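Local coordinates for cell shape-determining protein MreC (Listeria monocytogenes, PDB 2J5U) that is probably involved in forming and maintaining the shape of the bacterial cell, at residues Lys175-Gly180 with Gly188-Thr193. Residues are numbered along the deposited sequence; the frame is centred on the assembly and turned at random.
Sequences KVVTSG and GIFIGT
A classic beta bulge interrupts the antiparallel hairpin in which strand 175-178 of MreC pairs with the start of strand 190-199. I191 and G192 both face V176. V176 N donates to G192 O at 3.0 Å. V176 O accepts I191 N at 2.9 Å, with the donor tilted 19° from the carbonyl plane, and takes a second, weak bond from G192 N. One carbonyl thus serves both bulge amides.

Past the bulge, T178 closes the pairing with three bonds. T178 N donates to I189 O at 3.0 Å, and T178 O accepts G188 N at 2.8 Å. T178 OG1 sits between the backbone N and the carbonyl carbon (chi1 50°) and accepts I189 N at 2.8 Å. OG1 is also hydrogen-bonded to P186 O, which ties the connecting loop to the strand.

K175, V177 and F190 share one face of the sheet. The F190 ring meets K175 CB with its edge, CE1 to CB 3.9 Å, and the two side chains cross at about a right angle. V176 points to the opposite face, and its CG1 packs on I191 CD1 at 4.1 Å.

The hairpin belongs to the second of two six-stranded barrels. Strand 135-139 flanks strand 175-178, and L109 of the first barrel packs on T178, I189 and I191. On the K175 side, E42 of the second subunit forms a salt bridge with K175 NZ.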
ATOM      1  N   LYS A 175      33.500  59.434  -5.345  1.00 63.61           N
ATOM      2  CA  LYS A 175      32.738  60.170  -6.331  1.00 61.31           C
ATOM      3  C   LYS A 175      31.368  60.564  -5.810  1.00 59.65           C
ATOM      4  O   LYS A 175      30.753  59.845  -5.019  1.00 59.38           O
ATOM      5  CB  LYS A 175      32.626  59.340  -7.600  1.00 61.59           C
ATOM      6  CG  LYS A 175      33.985  58.823  -7.984  1.00 65.63           C
ATOM      7  CD  LYS A 175      34.138  58.544  -9.451  1.00 68.59           C
ATOM      8  CE  LYS A 175      35.533  57.998  -9.696  1.00 70.58           C
ATOM      9  NZ  LYS A 175      35.786  57.787 -11.136  1.00 74.65           N
ATOM     10  N   VAL A 176      30.921  61.738  -6.239  1.00 57.10           N
ATOM     11  CA  VAL A 176      29.625  62.269  -5.849  1.00 54.59           C
ATOM     12  C   VAL A 176      28.788  62.409  -7.111  1.00 52.95           C
ATOM     13  O   VAL A 176      29.248  62.933  -8.123  1.00 51.92           O
ATOM     14  CB  VAL A 176      29.777  63.646  -5.153  1.00 54.32           C
ATOM     15  CG1 VAL A 176      28.413  64.236  -4.855  1.00 54.27           C
ATOM     16  CG2 VAL A 176      30.560  63.483  -3.868  1.00 52.89           C
ATOM     17  N   VAL A 177      27.557  61.919  -7.055  1.00 53.08           N
ATOM     18  CA  VAL A 177      26.671  61.984  -8.210  1.00 52.31           C
ATOM     19  C   VAL A 177      25.291  62.469  -7.803  1.00 50.87           C
ATOM     20  O   VAL A 177      24.997  62.588  -6.623  1.00 51.67           O
ATOM     21  CB  VAL A 177      26.534  60.594  -8.889  1.00 53.66           C
ATOM     22  CG1 VAL A 177      27.889  60.101  -9.325  1.00 52.66           C
ATOM     23  CG2 VAL A 177      25.901  59.603  -7.933  1.00 53.34           C
ATOM     24  N   THR A 178      24.453  62.759  -8.787  1.00 50.03           N
ATOM     25  CA  THR A 178      23.107  63.220  -8.508  1.00 50.44           C
ATOM     26  C   THR A 178      22.268  62.039  -8.047  1.00 50.85           C
ATOM     27  O   THR A 178      22.373  60.942  -8.587  1.00 52.24           O
ATOM     28  CB  THR A 178      22.467  63.841  -9.749  1.00 50.45           C
ATOM     29  OG1 THR A 178      22.611  62.951 -10.857  1.00 51.73           O
ATOM     30  CG2 THR A 178      23.132  65.157 -10.080  1.00 48.70           C
ATOM     31  N   SER A 179      21.442  62.268  -7.035  1.00 50.51           N
ATOM     32  CA  SER A 179      20.585  61.226  -6.482  1.00 48.45           C
ATOM     33  C   SER A 179      19.222  61.168  -7.163  1.00 48.43           C
ATOM     34  O   SER A 179      18.554  60.140  -7.144  1.00 50.36           O
ATOM     35  CB  SER A 179      20.377  61.471  -4.995  1.00 49.44           C
ATOM     36  OG  SER A 179      19.608  62.638  -4.767  1.00 51.88           O
ATOM     37  N   GLY A 180      18.818  62.280  -7.765  1.00 45.97           N
ATOM     38  CA  GLY A 180      17.521  62.353  -8.404  1.00 43.85           C
ATOM     39  C   GLY A 180      16.414  62.548  -7.368  1.00 45.54           C
ATOM     40  O   GLY A 180      15.262  62.801  -7.712  1.00 43.72           O
ATOM     41  N   GLY A 188      22.696  59.807 -11.139  1.00 54.37           N
ATOM     42  CA  GLY A 188      23.899  59.316 -11.774  1.00 56.22           C
ATOM     43  C   GLY A 188      24.779  60.315 -12.498  1.00 57.56           C
ATOM     44  O   GLY A 188      25.817  59.933 -13.030  1.00 58.52           O
ATOM     45  N   ILE A 189      24.395  61.582 -12.551  1.00 57.30           N
ATOM     46  CA  ILE A 189      25.253  62.534 -13.230  1.00 57.09           C
ATOM     47  C   ILE A 189      26.421  62.831 -12.307  1.00 56.24           C
ATOM     48  O   ILE A 189      26.223  63.117 -11.131  1.00 56.81           O
ATOM     49  CB  ILE A 189      24.515  63.843 -13.559  1.00 59.60           C
ATOM     50  CG1 ILE A 189      23.534  63.633 -14.714  1.00 59.87           C
ATOM     51  CG2 ILE A 189      25.519  64.893 -14.029  1.00 60.17           C
ATOM     52  CD1 ILE A 189      22.679  62.419 -14.597  1.00 64.34           C
ATOM     53  N   PHE A 190      27.638  62.748 -12.834  1.00 55.37           N
ATOM     54  CA  PHE A 190      28.834  63.013 -12.030  1.00 55.92           C
ATOM     55  C   PHE A 190      28.918  64.487 -11.620  1.00 55.65           C
ATOM     56  O   PHE A 190      28.748  65.387 -12.448  1.00 54.15           O
ATOM     57  CB  PHE A 190      30.109  62.626 -12.803  1.00 55.14           C
ATOM     58  CG  PHE A 190      31.382  62.821 -12.012  1.00 55.69           C
ATOM     59  CD1 PHE A 190      31.628  62.075 -10.857  1.00 55.79           C
ATOM     60  CD2 PHE A 190      32.324  63.770 -12.401  1.00 54.30           C
ATOM     61  CE1 PHE A 190      32.799  62.275 -10.096  1.00 53.92           C
ATOM     62  CE2 PHE A 190      33.489  63.978 -11.653  1.00 52.66           C
ATOM     63  CZ  PHE A 190      33.726  63.226 -10.495  1.00 52.70           C
ATOM     64  N   ILE A 191      29.186  64.728 -10.342  1.00 55.30           N
ATOM     65  CA  ILE A 191      29.287  66.090  -9.839  1.00 57.35           C
ATOM     66  C   ILE A 191      30.737  66.438  -9.530  1.00 59.83           C
ATOM     67  O   ILE A 191      31.250  67.456  -9.992  1.00 61.51           O
ATOM     68  CB  ILE A 191      28.471  66.286  -8.545  1.00 56.05           C
ATOM     69  CG1 ILE A 191      26.972  66.102  -8.818  1.00 54.80           C
ATOM     70  CG2 ILE A 191      28.749  67.646  -7.981  1.00 53.31           C
ATOM     71  CD1 ILE A 191      26.115  66.218  -7.577  1.00 52.87           C
ATOM     72  N   GLY A 192      31.398  65.593  -8.744  1.00 60.62           N
ATOM     73  CA  GLY A 192      32.778  65.860  -8.388  1.00 60.59           C
ATOM     74  C   GLY A 192      33.393  64.842  -7.449  1.00 61.49           C
ATOM     75  O   GLY A 192      32.902  63.725  -7.318  1.00 62.19           O
ATOM     76  N   THR A 193      34.459  65.247  -6.767  1.00 62.62           N
ATOM     77  CA  THR A 193      35.182  64.361  -5.865  1.00 62.90           C
ATOM     78  C   THR A 193      35.315  64.888  -4.451  1.00 63.80           C
ATOM     79  O   THR A 193      35.557  66.077  -4.257  1.00 65.20           O
ATOM     80  CB  THR A 193      36.587  64.126  -6.413  1.00 63.23           C
ATOM     81  OG1 THR A 193      36.497  63.343  -7.607  1.00 64.66           O
ATOM     82  CG2 THR A 193      37.457  63.424  -5.392  1.00 64.69           C
TER